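Local coordinates for protein DNA fragmentation factor 40 KDA subunit (Mus musculus, PDB 1V0D) that cleaves DNA as the caspase-activated nuclease that fragments chromosomal DNA and induces chromatin condensation during apoptosis, at residues L159-S162 with C163-I167. Residues are numbered along the deposited sequence; the frame is centred on the assembly and turned at random.
Sequences LRYS and CESRI
Y161 and S165 meet one turn apart on the α-helix 155-175, in the nuclease part of the chain, whose family belongs to the His-Me finger clan. The backbone bonds are those of an ordinary helix: C163 N to L159 O, E164 N to R160 O at 3.0 Å, S165 N to Y161 O, and a weak R166 N to S162 O.

The serine adds a second grip on the same carbonyl. With its hydroxyl anti to its own carbonyl carbon (chi1 -58°), S165 OG folds back along the helix and donates to Y161 O at 2.8 Å, from above the carbonyl plane; S165 N reaches that oxygen from the opposite face. OG also lies over one face of the Y161 ring, near the rim, 3.6 Å from CE2. The ring meets F152 as well, so a glycine at Y161 would probably take away both the ring that meets F152 and the cover it gives S165 OG, while the backbone carbonyl that grips the hydroxyl would remain.

R160 and E164 run side by side, pointing the same way, but their charges do not pair: E164 OE2 rests 3.5 Å from R160 CG, whereas R160 NE stands 5.5 Å from OE2. The NH2 of R160 makes a long, weak ion pair with D211. Opposite charges this near probably still attract each other mildly.

Beyond the serine, the extended chain of R166 carries its guanidinium to W259 O, to which NH1 donates a hydrogen bond; the side chain is about 10 Å from the bound magnesium ion. A water in the guanidinium plane links it back to S162 OG, at a modelled distance too short to be taken at face value, and accepts from R166 NH2 at 3.3 Å.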
loop_
_atom_site.group_PDB
_atom_site.type_symbol
_atom_site.label_atom_id
_atom_site.label_comp_id
_atom_site.label_asym_id
_atom_site.label_seq_id
_atom_site.Cartn_x
_atom_site.Cartn_y
_atom_site.Cartn_z
ATOM N N LEU A 159 4.461 4.410 16.294
ATOM C CA LEU A 159 4.468 5.297 15.133
ATOM C C LEU A 159 5.788 6.062 15.010
ATOM O O LEU A 159 6.269 6.327 13.908
ATOM C CB LEU A 159 3.287 6.260 15.210
ATOM C CG LEU A 159 2.156 5.966 14.218
ATOM C CD1 LEU A 159 1.950 4.473 14.043
ATOM C CD2 LEU A 159 0.885 6.611 14.711
ATOM N N ARG A 160 6.379 6.407 16.147
ATOM C CA ARG A 160 7.654 7.104 16.148
ATOM C C ARG A 160 8.659 6.161 15.492
ATOM O O ARG A 160 9.366 6.532 14.551
ATOM C CB ARG A 160 8.075 7.410 17.585
ATOM C CG ARG A 160 9.241 8.360 17.712
ATOM C CD ARG A 160 9.483 8.678 19.171
ATOM N NE ARG A 160 8.223 8.949 19.860
ATOM C CZ ARG A 160 8.016 8.727 21.158
ATOM N NH1 ARG A 160 8.992 8.229 21.915
ATOM N NH2 ARG A 160 6.829 8.984 21.700
ATOM N N TYR A 161 8.704 4.934 15.998
ATOM C CA TYR A 161 9.591 3.892 15.483
ATOM C C TYR A 161 9.371 3.695 13.979
ATOM O O TYR A 161 10.312 3.574 13.199
ATOM C CB TYR A 161 9.304 2.562 16.203
ATOM C CG TYR A 161 9.939 1.365 15.538
ATOM C CD1 TYR A 161 11.265 1.024 15.799
ATOM C CD2 TYR A 161 9.229 0.607 14.599
ATOM C CE1 TYR A 161 11.884 -0.047 15.138
ATOM C CE2 TYR A 161 9.834 -0.468 13.926
ATOM C CZ TYR A 161 11.164 -0.790 14.201
ATOM O OH TYR A 161 11.775 -1.851 13.553
ATOM N N SER A 162 8.106 3.636 13.589
ATOM C CA SER A 162 7.750 3.438 12.203
ATOM C C SER A 162 8.365 4.507 11.313
ATOM O O SER A 162 8.950 4.195 10.276
ATOM C CB SER A 162 6.237 3.462 12.058
ATOM O OG SER A 162 5.888 3.437 10.692
ATOM N N CYS A 163 8.227 5.765 11.722
ATOM C CA CYS A 163 8.765 6.879 10.961
ATOM C C CYS A 163 10.272 6.782 10.883
ATOM O O CYS A 163 10.849 6.968 9.814
ATOM C CB CYS A 163 8.378 8.211 11.604
ATOM S SG CYS A 163 9.042 9.660 10.747
ATOM N N GLU A 164 10.908 6.500 12.019
ATOM C CA GLU A 164 12.365 6.358 12.079
ATOM C C GLU A 164 12.861 5.319 11.085
ATOM O O GLU A 164 13.964 5.424 10.558
ATOM C CB GLU A 164 12.804 5.924 13.471
ATOM C CG GLU A 164 12.616 6.963 14.545
ATOM C CD GLU A 164 12.959 6.416 15.918
ATOM O OE1 GLU A 164 13.949 5.642 16.010
ATOM O OE2 GLU A 164 12.246 6.765 16.894
ATOM N N SER A 165 12.033 4.312 10.839
ATOM C CA SER A 165 12.381 3.241 9.930
ATOM C C SER A 165 12.421 3.701 8.486
ATOM O O SER A 165 13.352 3.367 7.749
ATOM C CB SER A 165 11.389 2.099 10.087
ATOM O OG SER A 165 11.389 1.647 11.431
ATOM N N ARG A 166 11.414 4.461 8.071
ATOM C CA ARG A 166 11.386 4.930 6.698
ATOM C C ARG A 166 12.632 5.758 6.472
ATOM O O ARG A 166 13.353 5.577 5.491
ATOM C CB ARG A 166 10.164 5.800 6.442
ATOM C CG ARG A 166 8.861 5.195 6.890
ATOM C CD ARG A 166 7.708 6.069 6.444
ATOM N NE ARG A 166 6.408 5.504 6.795
ATOM C CZ ARG A 166 5.321 5.677 6.055
ATOM N NH1 ARG A 166 5.410 6.396 4.940
ATOM N NH2 ARG A 166 4.159 5.126 6.414
ATOM N N ILE A 167 12.891 6.660 7.407
ATOM C CA ILE A 167 14.031 7.546 7.295
ATOM C C ILE A 167 15.364 6.835 7.383
ATOM O O ILE A 167 16.320 7.216 6.704
ATOM C CB ILE A 167 13.905 8.676 8.328
ATOM C CG1 ILE A 167 12.821 9.636 7.840
ATOM C CG2 ILE A 167 15.227 9.402 8.520
ATOM C CD1 ILE A 167 12.418 10.657 8.854
HETATM O O HOH W 1 3.833 3.503 9.257
#